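PDB 1UIY: putative enoyl-CoA hydratase from Thermus thermophilus, which probably catalyses the reversible hydration of (2E)-enoyl-CoA to (3S)-3-hydroxyacyl-CoA, a step of fatty acid beta-oxidation, and assembles as a homohexamer, a dimer of trimers. Local coordinates for residues Met1-Asn15 with Met27-Asp41. Sequence-based numbering, arbitrary orientation.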
HETATM    1  N   MSE A   1      33.396  16.862   8.403  1.00 84.10           N
HETATM    2  CA  MSE A   1      34.653  16.068   8.402  1.00 83.57           C
HETATM    3  C   MSE A   1      34.689  15.038   7.277  1.00 80.09           C
HETATM    4  O   MSE A   1      34.683  13.829   7.514  1.00 78.08           O
HETATM    5  CB  MSE A   1      34.860  15.387   9.764  1.00 88.79           C
HETATM    6  CG  MSE A   1      33.586  15.065  10.545  1.00 95.91           C
HETATM    7 SE   MSE A   1      32.697  16.625  11.330  1.00106.38          SE
HETATM    8  CE  MSE A   1      34.193  17.380  12.302  1.00103.57           C
ATOM      9  N   VAL A   2      34.724  15.541   6.049  1.00 77.43           N
ATOM     10  CA  VAL A   2      34.786  14.705   4.858  1.00 75.86           C
ATOM     11  C   VAL A   2      35.596  15.420   3.784  1.00 74.51           C
ATOM     12  O   VAL A   2      35.588  16.646   3.699  1.00 74.19           O
ATOM     13  CB  VAL A   2      33.381  14.398   4.292  1.00 75.72           C
ATOM     14  CG1 VAL A   2      32.638  13.453   5.218  1.00 75.32           C
ATOM     15  CG2 VAL A   2      32.603  15.687   4.113  1.00 75.25           C
ATOM     16  N   GLN A   3      36.301  14.644   2.968  1.00 73.59           N
ATOM     17  CA  GLN A   3      37.122  15.197   1.898  1.00 72.36           C
ATOM     18  C   GLN A   3      36.456  14.850   0.568  1.00 71.94           C
ATOM     19  O   GLN A   3      36.000  13.723   0.369  1.00 71.63           O
ATOM     20  CB  GLN A   3      38.534  14.599   1.972  1.00 71.81           C
ATOM     21  CG  GLN A   3      39.116  14.604   3.384  1.00 71.18           C
ATOM     22  CD  GLN A   3      40.430  13.854   3.505  1.00 70.22           C
ATOM     23  OE1 GLN A   3      40.533  12.690   3.127  1.00 69.51           O
ATOM     24  NE2 GLN A   3      41.438  14.517   4.051  1.00 70.47           N
ATOM     25  N   VAL A   4      36.408  15.816  -0.342  1.00 71.24           N
ATOM     26  CA  VAL A   4      35.762  15.600  -1.631  1.00 70.56           C
ATOM     27  C   VAL A   4      36.648  15.846  -2.841  1.00 69.88           C
ATOM     28  O   VAL A   4      37.121  16.959  -3.052  1.00 70.07           O
ATOM     29  CB  VAL A   4      34.516  16.499  -1.771  1.00 69.92           C
ATOM     30  CG1 VAL A   4      33.840  16.249  -3.108  1.00 69.89           C
ATOM     31  CG2 VAL A   4      33.557  16.239  -0.621  1.00 70.25           C
ATOM     32  N   GLU A   5      36.856  14.806  -3.641  1.00 69.50           N
ATOM     33  CA  GLU A   5      37.659  14.928  -4.850  1.00 70.27           C
ATOM     34  C   GLU A   5      36.706  15.025  -6.034  1.00 69.84           C
ATOM     35  O   GLU A   5      36.261  14.005  -6.567  1.00 69.38           O
ATOM     36  CB  GLU A   5      38.568  13.713  -5.026  1.00 71.35           C
ATOM     37  CG  GLU A   5      39.454  13.435  -3.838  1.00 75.28           C
ATOM     38  CD  GLU A   5      40.546  12.434  -4.151  1.00 77.94           C
ATOM     39  OE1 GLU A   5      40.241  11.397  -4.780  1.00 79.93           O
ATOM     40  OE2 GLU A   5      41.709  12.679  -3.760  1.00 79.41           O
ATOM     41  N   LYS A   6      36.388  16.252  -6.439  1.00 68.63           N
ATOM     42  CA  LYS A   6      35.468  16.454  -7.548  1.00 68.26           C
ATOM     43  C   LYS A   6      35.955  15.763  -8.812  1.00 67.95           C
ATOM     44  O   LYS A   6      37.142  15.477  -8.953  1.00 69.22           O
ATOM     45  CB  LYS A   6      35.257  17.950  -7.802  1.00 68.79           C
ATOM     46  CG  LYS A   6      34.627  18.684  -6.620  1.00 69.97           C
ATOM     47  CD  LYS A   6      33.957  19.982  -7.046  1.00 70.90           C
ATOM     48  CE  LYS A   6      33.167  20.596  -5.897  1.00 71.83           C
ATOM     49  NZ  LYS A   6      32.272  21.699  -6.362  1.00 72.20           N
ATOM     50  N   GLY A   7      35.024  15.488  -9.720  1.00 67.00           N
ATOM     51  CA  GLY A   7      35.352  14.821 -10.968  1.00 66.48           C
ATOM     52  C   GLY A   7      34.089  14.193 -11.517  1.00 66.87           C
ATOM     53  O   GLY A   7      33.078  14.158 -10.815  1.00 67.78           O
ATOM     54  N   HIS A   8      34.115  13.715 -12.759  1.00 66.11           N
ATOM     55  CA  HIS A   8      32.925  13.089 -13.327  1.00 64.71           C
ATOM     56  C   HIS A   8      32.409  12.085 -12.312  1.00 62.54           C
ATOM     57  O   HIS A   8      31.206  11.976 -12.078  1.00 63.08           O
ATOM     58  CB  HIS A   8      33.253  12.404 -14.652  1.00 67.24           C
ATOM     59  CG  HIS A   8      33.224  13.337 -15.821  1.00 71.74           C
ATOM     60  ND1 HIS A   8      32.082  14.012 -16.202  1.00 73.35           N
ATOM     61  CD2 HIS A   8      34.198  13.730 -16.676  1.00 73.49           C
ATOM     62  CE1 HIS A   8      32.354  14.780 -17.241  1.00 73.68           C
ATOM     63  NE2 HIS A   8      33.631  14.628 -17.549  1.00 74.24           N
ATOM     64  N   VAL A   9      33.342  11.360 -11.706  1.00 58.69           N
ATOM     65  CA  VAL A   9      33.032  10.394 -10.667  1.00 54.30           C
ATOM     66  C   VAL A   9      33.649  10.993  -9.416  1.00 52.96           C
ATOM     67  O   VAL A   9      34.838  10.823  -9.167  1.00 54.12           O
ATOM     68  CB  VAL A   9      33.689   9.029 -10.937  1.00 52.02           C
ATOM     69  CG1 VAL A   9      33.559   8.146  -9.705  1.00 51.28           C
ATOM     70  CG2 VAL A   9      33.038   8.364 -12.134  1.00 50.10           C
ATOM     71  N   ALA A  10      32.851  11.721  -8.644  1.00 51.39           N
ATOM     72  CA  ALA A  10      33.347  12.347  -7.425  1.00 50.65           C
ATOM     73  C   ALA A  10      33.578  11.298  -6.344  1.00 51.13           C
ATOM     74  O   ALA A  10      32.980  10.220  -6.380  1.00 51.61           O
ATOM     75  CB  ALA A  10      32.354  13.395  -6.938  1.00 47.60           C
ATOM     76  N   VAL A  11      34.462  11.604  -5.395  1.00 50.78           N
ATOM     77  CA  VAL A  11      34.733  10.686  -4.294  1.00 51.25           C
ATOM     78  C   VAL A  11      34.700  11.414  -2.954  1.00 52.29           C
ATOM     79  O   VAL A  11      35.368  12.433  -2.771  1.00 53.78           O
ATOM     80  CB  VAL A  11      36.104  10.005  -4.430  1.00 50.47           C
ATOM     81  CG1 VAL A  11      36.313   9.036  -3.274  1.00 48.23           C
ATOM     82  CG2 VAL A  11      36.185   9.270  -5.745  1.00 50.99           C
ATOM     83  N   VAL A  12      33.914  10.893  -2.020  1.00 52.24           N
ATOM     84  CA  VAL A  12      33.813  11.497  -0.703  1.00 51.90           C
ATOM     85  C   VAL A  12      34.403  10.567   0.342  1.00 53.10           C
ATOM     86  O   VAL A  12      34.049   9.388   0.415  1.00 53.22           O
ATOM     87  CB  VAL A  12      32.356  11.812  -0.334  1.00 50.15           C
ATOM     88  CG1 VAL A  12      32.268  12.204   1.123  1.00 50.23           C
ATOM     89  CG2 VAL A  12      31.845  12.948  -1.192  1.00 49.61           C
ATOM     90  N   PHE A  13      35.316  11.108   1.144  1.00 54.30           N
ATOM     91  CA  PHE A  13      35.972  10.334   2.188  1.00 53.65           C
ATOM     92  C   PHE A  13      35.507  10.756   3.572  1.00 53.71           C
ATOM     93  O   PHE A  13      35.470  11.945   3.892  1.00 51.91           O
ATOM     94  CB  PHE A  13      37.490  10.509   2.115  1.00 50.91           C
ATOM     95  CG  PHE A  13      38.068  10.300   0.749  1.00 48.69           C
ATOM     96  CD1 PHE A  13      37.868  11.240  -0.260  1.00 49.10           C
ATOM     97  CD2 PHE A  13      38.854   9.181   0.476  1.00 47.63           C
ATOM     98  CE1 PHE A  13      38.448  11.069  -1.521  1.00 47.99           C
ATOM     99  CE2 PHE A  13      39.437   8.998  -0.779  1.00 46.17           C
ATOM    100  CZ  PHE A  13      39.236   9.943  -1.778  1.00 47.20           C
ATOM    101  N   LEU A  14      35.143   9.771   4.385  1.00 55.34           N
ATOM    102  CA  LEU A  14      34.722  10.034   5.755  1.00 58.41           C
ATOM    103  C   LEU A  14      36.036  10.287   6.491  1.00 60.91           C
ATOM    104  O   LEU A  14      36.824   9.360   6.699  1.00 61.36           O
ATOM    105  CB  LEU A  14      34.004   8.808   6.331  1.00 56.51           C
ATOM    106  CG  LEU A  14      32.538   8.554   5.958  1.00 54.63           C
ATOM    107  CD1 LEU A  14      32.298   8.769   4.476  1.00 54.18           C
ATOM    108  CD2 LEU A  14      32.181   7.136   6.352  1.00 53.97           C
ATOM    109  N   ASN A  15      36.273  11.538   6.881  1.00 63.44           N
ATOM    110  CA  ASN A  15      37.529  11.888   7.535  1.00 64.91           C
ATOM    111  C   ASN A  15      37.527  11.927   9.060  1.00 65.61           C
ATOM    112  O   ASN A  15      37.275  12.962   9.672  1.00 65.56           O
ATOM    113  CB  ASN A  15      38.025  13.222   6.994  1.00 65.53           C
ATOM    114  CG  ASN A  15      39.523  13.278   6.903  1.00 68.00           C
ATOM    115  OD1 ASN A  15      40.091  14.263   6.430  1.00 69.39           O
ATOM    116  ND2 ASN A  15      40.182  12.212   7.352  1.00 68.16           N
HETATM  117  N   MSE A  27      29.353  14.538  11.629  1.00 58.69           N
HETATM  118  CA  MSE A  27      29.749  13.785  10.447  1.00 57.35           C
HETATM  119  C   MSE A  27      28.582  13.677   9.466  1.00 55.47           C
HETATM  120  O   MSE A  27      28.751  13.831   8.258  1.00 54.70           O
HETATM  121  CB  MSE A  27      30.223  12.392  10.873  1.00 59.04           C
HETATM  122  CG  MSE A  27      30.429  11.421   9.727  1.00 62.46           C
HETATM  123 SE   MSE A  27      31.915  11.849   8.574  1.00 65.23          SE
HETATM  124  CE  MSE A  27      33.041  10.342   9.015  1.00 64.94           C
ATOM    125  N   ALA A  28      27.394  13.414   9.999  1.00 54.01           N
ATOM    126  CA  ALA A  28      26.199  13.287   9.174  1.00 52.64           C
ATOM    127  C   ALA A  28      25.965  14.575   8.403  1.00 52.52           C
ATOM    128  O   ALA A  28      25.649  14.556   7.210  1.00 52.54           O
ATOM    129  CB  ALA A  28      25.000  12.980  10.048  1.00 50.60           C
ATOM    130  N   LEU A  29      26.134  15.698   9.091  1.00 52.47           N
ATOM    131  CA  LEU A  29      25.935  16.998   8.481  1.00 51.84           C
ATOM    132  C   LEU A  29      26.949  17.309   7.408  1.00 52.05           C
ATOM    133  O   LEU A  29      26.592  17.799   6.338  1.00 53.45           O
ATOM    134  CB  LEU A  29      25.970  18.088   9.543  1.00 52.28           C
ATOM    135  CG  LEU A  29      24.648  18.287  10.282  1.00 52.39           C
ATOM    136  CD1 LEU A  29      24.820  19.349  11.346  1.00 52.29           C
ATOM    137  CD2 LEU A  29      23.566  18.698   9.285  1.00 52.49           C
ATOM    138  N   SER A  30      28.214  17.033   7.688  1.00 51.42           N
ATOM    139  CA  SER A  30      29.253  17.309   6.708  1.00 52.79           C
ATOM    140  C   SER A  30      28.992  16.517   5.438  1.00 53.43           C
ATOM    141  O   SER A  30      29.190  17.015   4.324  1.00 53.76           O
ATOM    142  CB  SER A  30      30.624  16.945   7.270  1.00 54.00           C
ATOM    143  OG  SER A  30      30.673  15.578   7.638  1.00 59.14           O
ATOM    144  N   LEU A  31      28.537  15.278   5.610  1.00 53.15           N
ATOM    145  CA  LEU A  31      28.255  14.411   4.473  1.00 52.40           C
ATOM    146  C   LEU A  31      27.123  14.984   3.610  1.00 52.06           C
ATOM    147  O   LEU A  31      27.136  14.865   2.382  1.00 51.58           O
ATOM    148  CB  LEU A  31      27.905  13.001   4.967  1.00 50.53           C
ATOM    149  CG  LEU A  31      27.881  11.898   3.906  1.00 49.12           C
ATOM    150  CD1 LEU A  31      29.106  12.009   3.017  1.00 49.09           C
ATOM    151  CD2 LEU A  31      27.834  10.538   4.573  1.00 48.04           C
ATOM    152  N   LEU A  32      26.149  15.614   4.254  1.00 50.96           N
ATOM    153  CA  LEU A  32      25.043  16.204   3.518  1.00 51.27           C
ATOM    154  C   LEU A  32      25.553  17.366   2.669  1.00 51.31           C
ATOM    155  O   LEU A  32      25.348  17.404   1.453  1.00 51.37           O
ATOM    156  CB  LEU A  32      23.958  16.695   4.486  1.00 49.86           C
ATOM    157  CG  LEU A  32      23.211  15.612   5.269  1.00 49.71           C
ATOM    158  CD1 LEU A  32      22.194  16.250   6.183  1.00 49.98           C
ATOM    159  CD2 LEU A  32      22.523  14.663   4.308  1.00 49.11           C
ATOM    160  N   GLN A  33      26.225  18.307   3.322  1.00 51.47           N
ATOM    161  CA  GLN A  33      26.760  19.478   2.649  1.00 51.12           C
ATOM    162  C   GLN A  33      27.468  19.067   1.364  1.00 50.43           C
ATOM    163  O   GLN A  33      27.336  19.724   0.334  1.00 48.82           O
ATOM    164  CB  GLN A  33      27.729  20.208   3.581  1.00 52.16           C
ATOM    165  CG  GLN A  33      28.089  21.619   3.145  1.00 54.98           C
ATOM    166  CD  GLN A  33      26.878  22.543   3.074  1.00 58.20           C
ATOM    167  OE1 GLN A  33      26.116  22.523   2.102  1.00 58.96           O
ATOM    168  NE2 GLN A  33      26.691  23.351   4.118  1.00 58.97           N
ATOM    169  N   ALA A  34      28.212  17.969   1.422  1.00 50.57           N
ATOM    170  CA  ALA A  34      28.921  17.490   0.243  1.00 51.74           C
ATOM    171  C   ALA A  34      27.934  17.089  -0.849  1.00 53.05           C
ATOM    172  O   ALA A  34      27.988  17.604  -1.970  1.00 52.66           O
ATOM    173  CB  ALA A  34      29.792  16.304   0.606  1.00 51.23           C
ATOM    174  N   LEU A  35      27.032  16.168  -0.507  1.00 52.69           N
ATOM    175  CA  LEU A  35      26.031  15.681  -1.447  1.00 51.73           C
ATOM    176  C   LEU A  35      25.309  16.824  -2.137  1.00 51.83           C
ATOM    177  O   LEU A  35      24.943  16.720  -3.303  1.00 52.70           O
ATOM    178  CB  LEU A  35      25.035  14.774  -0.723  1.00 51.29           C
ATOM    179  CG  LEU A  35      25.659  13.481  -0.183  1.00 50.26           C
ATOM    180  CD1 LEU A  35      24.685  12.753   0.716  1.00 48.76           C
ATOM    181  CD2 LEU A  35      26.073  12.601  -1.348  1.00 48.96           C
ATOM    182  N   ASP A  36      25.113  17.923  -1.424  1.00 52.09           N
ATOM    183  CA  ASP A  36      24.452  19.081  -2.013  1.00 53.79           C
ATOM    184  C   ASP A  36      25.327  19.688  -3.090  1.00 53.51           C
ATOM    185  O   ASP A  36      24.917  19.797  -4.242  1.00 54.06           O
ATOM    186  CB  ASP A  36      24.154  20.119  -0.938  1.00 53.85           C
ATOM    187  CG  ASP A  36      23.121  19.634   0.038  1.00 56.12           C
ATOM    188  OD1 ASP A  36      23.178  18.436   0.388  1.00 58.51           O
ATOM    189  OD2 ASP A  36      22.258  20.434   0.457  1.00 57.47           O
ATOM    190  N   ASP A  37      26.533  20.086  -2.709  1.00 54.56           N
ATOM    191  CA  ASP A  37      27.471  20.667  -3.653  1.00 55.52           C
ATOM    192  C   ASP A  37      27.547  19.723  -4.849  1.00 56.31           C
ATOM    193  O   ASP A  37      27.239  20.099  -5.982  1.00 57.26           O
ATOM    194  CB  ASP A  37      28.856  20.795  -3.013  1.00 56.62           C
ATOM    195  CG  ASP A  37      28.850  21.653  -1.757  1.00 59.58           C
ATOM    196  OD1 ASP A  37      29.857  21.622  -1.016  1.00 61.20           O
ATOM    197  OD2 ASP A  37      27.850  22.363  -1.506  1.00 59.96           O
ATOM    198  N   LEU A  38      27.938  18.484  -4.576  1.00 55.37           N
ATOM    199  CA  LEU A  38      28.073  17.470  -5.605  1.00 54.36           C
ATOM    200  C   LEU A  38      26.818  17.274  -6.455  1.00 54.59           C
ATOM    201  O   LEU A  38      26.913  16.929  -7.632  1.00 54.16           O
ATOM    202  CB  LEU A  38      28.480  16.153  -4.957  1.00 54.33           C
ATOM    203  CG  LEU A  38      29.838  16.202  -4.257  1.00 53.73           C
ATOM    204  CD1 LEU A  38      29.945  15.084  -3.239  1.00 53.45           C
ATOM    205  CD2 LEU A  38      30.940  16.110  -5.296  1.00 53.42           C
ATOM    206  N   GLU A  39      25.642  17.488  -5.879  1.00 54.72           N
ATOM    207  CA  GLU A  39      24.432  17.311  -6.670  1.00 57.31           C
ATOM    208  C   GLU A  39      24.279  18.498  -7.606  1.00 57.27           C
ATOM    209  O   GLU A  39      23.671  18.386  -8.674  1.00 57.50           O
ATOM    210  CB  GLU A  39      23.184  17.214  -5.790  1.00 59.19           C
ATOM    211  CG  GLU A  39      22.020  16.534  -6.507  1.00 62.15           C
ATOM    212  CD  GLU A  39      20.652  17.032  -6.070  1.00 64.39           C
ATOM    213  OE1 GLU A  39      20.400  17.153  -4.853  1.00 65.58           O
ATOM    214  OE2 GLU A  39      19.812  17.289  -6.958  1.00 66.41           O
ATOM    215  N   ALA A  40      24.843  19.630  -7.190  1.00 56.76           N
ATOM    216  CA  ALA A  40      24.775  20.878  -7.944  1.00 56.21           C
ATOM    217  C   ALA A  40      25.901  21.054  -8.949  1.00 55.82           C
ATOM    218  O   ALA A  40      25.895  21.999  -9.727  1.00 54.32           O
ATOM    219  CB  ALA A  40      24.763  22.061  -6.985  1.00 54.95           C
ATOM    220  N   ASP A  41      26.872  20.155  -8.936  1.00 57.17           N
ATOM    221  CA  ASP A  41      27.978  20.274  -9.870  1.00 59.01           C
ATOM    222  C   ASP A  41      27.707  19.472 -11.145  1.00 58.34           C
ATOM    223  O   ASP A  41      27.814  18.244 -11.158  1.00 60.11           O
ATOM    224  CB  ASP A  41      29.275  19.816  -9.203  1.00 60.96           C
ATOM    225  CG  ASP A  41      30.491  20.099 -10.059  1.00 64.88           C
ATOM    226  OD1 ASP A  41      31.620  20.035  -9.520  1.00 67.63           O
ATOM    227  OD2 ASP A  41      30.319  20.381 -11.269  1.00 64.88           O
TER
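With Leu-38 CG lying anti to its own carbonyl carbon (chi1 -63°), the two methyls of this leucine spread beneath the hairpin: CD2 meets Ala-10 CB at 3.5 Å and Val-4 CG1 at 3.6 Å, while CD1 lies 3.5 Å from Val-12 CG2. A branched leucine thus touches both strands at once. Ala-34, one turn earlier, is small enough to let Val-4 and Val-12 settle over the helix, and Leu-31 CD1 packs 3.7 Å from Val-12 CG1. Met-27, a selenomethionine, bends its flexible chain so that SE faces Val-2 CG1 (3.8 Å) and CE reaches Leu-14. Beside it, Ser-30 turns OG back at chi1 58° to hydrogen-bond Met-27 O at 2.7 Å, satisfying the hydroxyl within the helix where Val-2 covers it. An alanine here, having no hydroxyl, would probably leave Met-27 O with only Leu-31 N as donor within the helix and thin the packing against Val-2 CG1. At the other end the extended Lys-6 forms a long salt bridge to Asp-41 OD1 (NZ to OD1 3.6 Å), while Asp-41 OD2 accepts from Gly-43 N. Helix 25-40 is the crossover of the beta-alpha-beta unit 9-14, 25-40, 46-51, packed between the 2-5/9-14 edge of the mixed six-stranded sheet and helix 73-92.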